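Local coordinates for protein major pollen allergen Jun a 1 (Juniperus ashei, PDB 1PXZ) that cleaves pectate by calcium-dependent elimination, with low activity, and is the major allergen of mountain cedar pollen, at residues V215-F219 against N220-P224; P231-Y235 against G236-V240. All coordinates share one frame; numbering follows the deposited sequence.

Contact 1: V215-F219 against N220-P224; sequences VTVAF and NQFGP
N220 continues the chain in a new direction after F219, while its side chain turns back toward A218 and V217. F219 has a left-handed backbone conformation (phi 63°, psi 29°) that bends the path sharply. The N220 side chain does not continue outward. With CG anti to its own carbonyl carbon (chi1 -56°), it turns back toward the end of strand 214-218, and its CG lies 3.7 Å from A218 O. The N220 and V217 side chains cross at about a right angle, with the amide end near V217 CG1. Q221 points the other way, its OE1 accepting a hydrogen bond from N244 ND2. F222 returns to the interior: its ring tip meets V217 CG1 in the plane of the ring, CZ to CG1 being 3.9 Å, so the methyl abuts the edge. That methyl therefore has an amide and an aromatic edge as neighbours, and M199 also touches both V217 and F222. Beyond, G223 O is bonded to H191 NE2. Neighbouring coils repeat the pattern, with N190 and N243 next to N220, and F192 and Y245 next to F222. This short bend between strands of two different faces of the helix, with an inward asparagine followed by a stacked aromatic, is typical of the second turn of the pectate lyase parallel beta-helix, where such residues form an asparagine ladder and an aromatic stack.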
ATOM      1  N   VAL A 215      10.054  -3.065   2.484  1.00  6.54           N
ATOM      2  CA  VAL A 215       8.593  -2.933   2.511  1.00  8.92           C
ATOM      3  C   VAL A 215       7.917  -4.142   3.147  1.00  8.20           C
ATOM      4  O   VAL A 215       8.332  -5.270   2.856  1.00  8.04           O
ATOM      5  CB  VAL A 215       8.006  -2.770   1.097  1.00 10.24           C
ATOM      6  CG1 VAL A 215       6.478  -2.731   1.183  1.00  7.17           C
ATOM      7  CG2 VAL A 215       8.546  -1.506   0.438  1.00  9.56           C
ATOM      8  N   THR A 216       6.897  -3.907   3.972  1.00  6.71           N
ATOM      9  CA  THR A 216       6.145  -4.987   4.616  1.00  7.64           C
ATOM     10  C   THR A 216       4.757  -5.035   3.969  1.00  7.02           C
ATOM     11  O   THR A 216       4.120  -3.979   3.938  1.00  6.58           O
ATOM     12  CB  THR A 216       5.990  -4.797   6.137  1.00  9.35           C
ATOM     13  OG1 THR A 216       7.283  -4.774   6.761  1.00  8.30           O
ATOM     14  CG2 THR A 216       5.229  -5.949   6.787  1.00 10.35           C
ATOM     15  N   VAL A 217       4.389  -6.212   3.476  1.00  4.46           N
ATOM     16  CA  VAL A 217       3.026  -6.366   2.914  1.00  8.39           C
ATOM     17  C   VAL A 217       2.300  -7.372   3.786  1.00  6.03           C
ATOM     18  O   VAL A 217       2.646  -8.566   3.649  1.00  7.74           O
ATOM     19  CB  VAL A 217       3.080  -6.813   1.449  1.00  9.54           C
ATOM     20  CG1 VAL A 217       1.668  -7.065   0.903  1.00  7.88           C
ATOM     21  CG2 VAL A 217       3.805  -5.777   0.610  1.00  8.09           C
ATOM     22  N   ALA A 218       1.377  -6.931   4.646  1.00  6.72           N
ATOM     23  CA  ALA A 218       0.783  -7.846   5.613  1.00  7.69           C
ATOM     24  C   ALA A 218      -0.725  -7.740   5.829  1.00 10.87           C
ATOM     25  O   ALA A 218      -1.283  -6.649   5.896  1.00  6.41           O
ATOM     26  CB  ALA A 218       1.478  -7.616   6.957  1.00  7.42           C
ATOM     27  N   PHE A 219      -1.365  -8.883   5.993  1.00  6.29           N
ATOM     28  CA  PHE A 219      -2.771  -9.009   6.351  1.00  7.45           C
ATOM     29  C   PHE A 219      -3.701  -8.410   5.289  1.00  5.31           C
ATOM     30  O   PHE A 219      -4.811  -7.957   5.612  1.00  8.42           O
ATOM     31  CB  PHE A 219      -3.061  -8.369   7.711  1.00  4.84           C
ATOM     32  CG  PHE A 219      -2.043  -8.719   8.791  1.00  5.58           C
ATOM     33  CD1 PHE A 219      -1.957 -10.024   9.232  1.00 10.75           C
ATOM     34  CD2 PHE A 219      -1.224  -7.741   9.331  1.00 11.68           C
ATOM     35  CE1 PHE A 219      -1.027 -10.360  10.218  1.00 14.30           C
ATOM     36  CE2 PHE A 219      -0.274  -8.071  10.293  1.00 17.43           C
ATOM     37  CZ  PHE A 219      -0.181  -9.386  10.715  1.00 15.17           C
ATOM     38  N   ASN A 220      -3.281  -8.419   4.040  1.00  4.00           N
ATOM     39  CA  ASN A 220      -4.092  -7.894   2.946  1.00 10.74           C
ATOM     40  C   ASN A 220      -4.944  -9.003   2.336  1.00  9.43           C
ATOM     41  O   ASN A 220      -4.545 -10.170   2.371  1.00  7.25           O
ATOM     42  CB  ASN A 220      -3.237  -7.268   1.846  1.00  7.96           C
ATOM     43  CG  ASN A 220      -2.315  -6.173   2.337  1.00  8.59           C
ATOM     44  OD1 ASN A 220      -1.108  -6.355   2.509  1.00 11.11           O
ATOM     45  ND2 ASN A 220      -2.887  -4.997   2.567  1.00  3.45           N
ATOM     46  N   GLN A 221      -6.084  -8.614   1.787  1.00  5.50           N
ATOM     47  CA  GLN A 221      -6.920  -9.514   1.004  1.00  6.30           C
ATOM     48  C   GLN A 221      -6.638  -9.213  -0.461  1.00  8.34           C
ATOM     49  O   GLN A 221      -6.943  -8.109  -0.920  1.00  7.80           O
ATOM     50  CB  GLN A 221      -8.423  -9.355   1.318  1.00  7.56           C
ATOM     51  CG  GLN A 221      -9.276 -10.158   0.320  1.00 10.62           C
ATOM     52  CD  GLN A 221      -9.080 -11.665   0.507  1.00 10.85           C
ATOM     53  OE1 GLN A 221      -9.108 -12.196   1.606  1.00 12.42           O
ATOM     54  NE2 GLN A 221      -8.890 -12.388  -0.585  1.00 13.33           N
ATOM     55  N   PHE A 222      -6.048 -10.152  -1.199  1.00  5.11           N
ATOM     56  CA  PHE A 222      -5.752  -9.934  -2.607  1.00  3.24           C
ATOM     57  C   PHE A 222      -6.797 -10.607  -3.473  1.00  9.86           C
ATOM     58  O   PHE A 222      -6.774 -11.838  -3.663  1.00  9.77           O
ATOM     59  CB  PHE A 222      -4.363 -10.499  -2.945  1.00  6.97           C
ATOM     60  CG  PHE A 222      -3.243  -9.586  -2.479  1.00  4.73           C
ATOM     61  CD1 PHE A 222      -3.030  -8.355  -3.068  1.00  7.42           C
ATOM     62  CD2 PHE A 222      -2.415  -9.996  -1.459  1.00  7.21           C
ATOM     63  CE1 PHE A 222      -1.996  -7.522  -2.653  1.00  8.63           C
ATOM     64  CE2 PHE A 222      -1.384  -9.165  -1.008  1.00  7.36           C
ATOM     65  CZ  PHE A 222      -1.197  -7.928  -1.588  1.00  9.70           C
ATOM     66  N   GLY A 223      -7.727  -9.822  -4.006  1.00  4.65           N
ATOM     67  CA  GLY A 223      -8.793 -10.414  -4.792  1.00  7.83           C
ATOM     68  C   GLY A 223     -10.151 -10.325  -4.144  1.00  8.85           C
ATOM     69  O   GLY A 223     -10.326  -9.808  -3.020  1.00  9.91           O
ATOM     70  N   PRO A 224     -11.220 -10.794  -4.803  1.00 11.10           N
ATOM     71  CA  PRO A 224     -11.197 -11.485  -6.085  1.00 16.66           C
ATOM     72  C   PRO A 224     -10.893 -10.630  -7.311  1.00 13.46           C
ATOM     73  O   PRO A 224     -10.948  -9.404  -7.225  1.00 10.10           O
ATOM     74  CB  PRO A 224     -12.655 -11.958  -6.273  1.00 15.51           C
ATOM     75  CG  PRO A 224     -13.327 -11.782  -4.967  1.00 16.60           C
ATOM     76  CD  PRO A 224     -12.598 -10.671  -4.261  1.00 12.47           C
TER

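Contact 2: P231-Y235 against G236-V240; sequences PRARY and GLVHV
A tight turn folds strand 232-234 over onto strand 237-241, so that A233 and V238, and P231 and V240, face each other across the interior of one coil. The two short segments run 154° apart end to end. At the apex Y235 adopts phi 64° and psi -48°, and G236 N donates to R234 O over 2.7 Å; this bond makes a classic gamma turn. Deeper in, A233 CB touches V238 CG2 at 3.8 Å. P231 and V240 slide past one another in opposite directions, P231 CD lying 3.8 Å from V240 CG2. In the parallel beta-helix of this family, such an arc joins two of the three faces, and its inward side chains fill the core; L201 of the preceding coil touches both P231 and V238. The alternate residues point outward. There, along 231-235 itself, R232 NH1 stands 3.1 Å above the centre of the R234 guanidinium plane. R232 NH1 is bonded to S256 OG and R234 NH1 to G202 O, while the Y235 hydroxyl reaches D205 O.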
ATOM      1  N   PRO A 231       3.114  -8.674  -4.401  1.00  8.27           N
ATOM      2  CA  PRO A 231       3.617  -7.588  -5.227  1.00  7.41           C
ATOM      3  C   PRO A 231       4.448  -8.039  -6.414  1.00  8.84           C
ATOM      4  O   PRO A 231       4.819  -9.202  -6.521  1.00 10.69           O
ATOM      5  CB  PRO A 231       4.569  -6.884  -4.234  1.00  8.64           C
ATOM      6  CG  PRO A 231       5.185  -8.043  -3.517  1.00  8.32           C
ATOM      7  CD  PRO A 231       4.090  -9.066  -3.352  1.00 11.71           C
ATOM      8  N   ARG A 232       4.765  -7.083  -7.283  1.00 10.42           N
ATOM      9  CA  ARG A 232       5.883  -7.207  -8.217  1.00 10.39           C
ATOM     10  C   ARG A 232       6.997  -6.301  -7.663  1.00 11.67           C
ATOM     11  O   ARG A 232       6.791  -5.092  -7.546  1.00 10.59           O
ATOM     12  CB  ARG A 232       5.553  -6.831  -9.655  1.00 13.59           C
ATOM     13  CG  ARG A 232       6.701  -7.110 -10.640  1.00 16.73           C
ATOM     14  CD  ARG A 232       6.665  -6.128 -11.796  1.00 18.56           C
ATOM     15  NE  ARG A 232       7.482  -6.555 -12.926  1.00 25.00           N
ATOM     16  CZ  ARG A 232       8.807  -6.445 -12.988  1.00 33.57           C
ATOM     17  NH1 ARG A 232       9.506  -5.916 -11.989  1.00 26.42           N
ATOM     18  NH2 ARG A 232       9.477  -6.861 -14.057  1.00 23.12           N
ATOM     19  N   ALA A 233       8.141  -6.889  -7.337  1.00  8.57           N
ATOM     20  CA  ALA A 233       9.247  -6.162  -6.721  1.00  3.93           C
ATOM     21  C   ALA A 233      10.519  -6.121  -7.563  1.00 10.54           C
ATOM     22  O   ALA A 233      10.763  -7.023  -8.362  1.00 11.25           O
ATOM     23  CB  ALA A 233       9.559  -6.860  -5.398  1.00  8.56           C
ATOM     24  N   ARG A 234      11.353  -5.110  -7.378  1.00 10.12           N
ATOM     25  CA  ARG A 234      12.683  -5.013  -7.965  1.00 10.99           C
ATOM     26  C   ARG A 234      13.722  -4.566  -6.929  1.00 14.27           C
ATOM     27  O   ARG A 234      13.391  -3.675  -6.144  1.00 11.95           O
ATOM     28  CB  ARG A 234      12.767  -3.971  -9.068  1.00 17.17           C
ATOM     29  CG  ARG A 234      12.013  -4.201 -10.349  1.00 27.35           C
ATOM     30  CD  ARG A 234      12.386  -3.114 -11.367  1.00 27.56           C
ATOM     31  NE  ARG A 234      11.776  -3.416 -12.653  1.00 30.47           N
ATOM     32  CZ  ARG A 234      10.535  -3.138 -13.022  1.00 32.81           C
ATOM     33  NH1 ARG A 234       9.690  -2.521 -12.213  1.00 27.16           N
ATOM     34  NH2 ARG A 234      10.128  -3.485 -14.239  1.00 30.49           N
ATOM     35  N   TYR A 235      14.922  -5.128  -6.955  1.00 12.71           N
ATOM     36  CA  TYR A 235      16.067  -4.678  -6.173  1.00  9.78           C
ATOM     37  C   TYR A 235      15.969  -4.777  -4.669  1.00 20.14           C
ATOM     38  O   TYR A 235      16.910  -5.231  -3.999  1.00 19.98           O
ATOM     39  CB  TYR A 235      16.315  -3.178  -6.494  1.00 14.51           C
ATOM     40  CG  TYR A 235      16.975  -3.048  -7.850  1.00 19.68           C
ATOM     41  CD1 TYR A 235      18.198  -3.683  -8.034  1.00 29.61           C
ATOM     42  CD2 TYR A 235      16.419  -2.350  -8.905  1.00 23.25           C
ATOM     43  CE1 TYR A 235      18.859  -3.617  -9.242  1.00 31.38           C
ATOM     44  CE2 TYR A 235      17.081  -2.278 -10.129  1.00 28.63           C
ATOM     45  CZ  TYR A 235      18.296  -2.914 -10.284  1.00 29.27           C
ATOM     46  OH  TYR A 235      18.989  -2.869 -11.473  1.00 32.29           O
ATOM     47  N   GLY A 236      14.900  -4.331  -4.010  1.00 14.98           N
ATOM     48  CA  GLY A 236      14.966  -4.281  -2.550  1.00 10.66           C
ATOM     49  C   GLY A 236      14.457  -5.508  -1.837  1.00 14.64           C
ATOM     50  O   GLY A 236      14.551  -6.644  -2.301  1.00 14.22           O
ATOM     51  N   LEU A 237      13.869  -5.306  -0.666  1.00  7.22           N
ATOM     52  CA  LEU A 237      13.425  -6.393   0.199  1.00  7.29           C
ATOM     53  C   LEU A 237      11.945  -6.266   0.494  1.00 13.34           C
ATOM     54  O   LEU A 237      11.526  -5.177   0.913  1.00 11.43           O
ATOM     55  CB  LEU A 237      14.201  -6.296   1.521  1.00 13.85           C
ATOM     56  CG  LEU A 237      13.802  -7.109   2.739  1.00 18.97           C
ATOM     57  CD1 LEU A 237      13.909  -8.595   2.448  1.00 23.01           C
ATOM     58  CD2 LEU A 237      14.690  -6.746   3.925  1.00 22.47           C
ATOM     59  N   VAL A 238      11.183  -7.338   0.286  1.00 10.44           N
ATOM     60  CA  VAL A 238       9.768  -7.259   0.644  1.00  8.05           C
ATOM     61  C   VAL A 238       9.391  -8.452   1.518  1.00  7.87           C
ATOM     62  O   VAL A 238       9.623  -9.585   1.092  1.00 10.89           O
ATOM     63  CB  VAL A 238       8.822  -7.264  -0.570  1.00 14.60           C
ATOM     64  CG1 VAL A 238       7.418  -6.894  -0.082  1.00  4.46           C
ATOM     65  CG2 VAL A 238       9.279  -6.326  -1.661  1.00 24.18           C
ATOM     66  N   HIS A 239       8.819  -8.186   2.675  1.00  6.57           N
ATOM     67  CA  HIS A 239       8.269  -9.219   3.540  1.00 12.19           C
ATOM     68  C   HIS A 239       6.767  -9.354   3.273  1.00 10.56           C
ATOM     69  O   HIS A 239       6.014  -8.418   3.547  1.00  9.33           O
ATOM     70  CB  HIS A 239       8.557  -8.899   5.009  1.00  7.40           C
ATOM     71  CG  HIS A 239       8.139  -9.948   5.982  1.00  8.68           C
ATOM     72  ND1 HIS A 239       7.667  -9.676   7.239  1.00  8.01           N
ATOM     73  CD2 HIS A 239       8.132 -11.307   5.831  1.00  7.10           C
ATOM     74  CE1 HIS A 239       7.371 -10.810   7.859  1.00 12.69           C
ATOM     75  NE2 HIS A 239       7.650 -11.817   7.027  1.00  8.73           N
ATOM     76  N   VAL A 240       6.353 -10.482   2.733  1.00  6.43           N
ATOM     77  CA  VAL A 240       4.939 -10.712   2.386  1.00  5.63           C
ATOM     78  C   VAL A 240       4.336 -11.676   3.390  1.00 12.05           C
ATOM     79  O   VAL A 240       4.595 -12.878   3.288  1.00 11.58           O
ATOM     80  CB  VAL A 240       4.800 -11.241   0.952  1.00  5.82           C
ATOM     81  CG1 VAL A 240       3.330 -11.389   0.544  1.00 10.37           C
ATOM     82  CG2 VAL A 240       5.478 -10.317  -0.057  1.00  6.83           C
TER

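Overall arrangement
Contacts 1 and 2 are two bends in series along the beta-helix, with strand 226-228 between them and centres about 13 Å apart, and they meet along neighbouring parallel strands, 214-218 and 237-241. Backbone bonds probably join them there, V217 N to H239 O at 2.7 Å and V215 O to H239 N at 3.0 Å, while V217 CG2 packs on V238 CG1. Both contacts are largely buried, yet contact 2 ends in partly exposed R234 and Y235. Contact 1 mixes an inward amide with an aromatic edge; contact 2 is aliphatic inside and carries arginines outside. The side chain of R234 lies about 8 Å from that of D177, a probable calcium ligand by analogy with relatives.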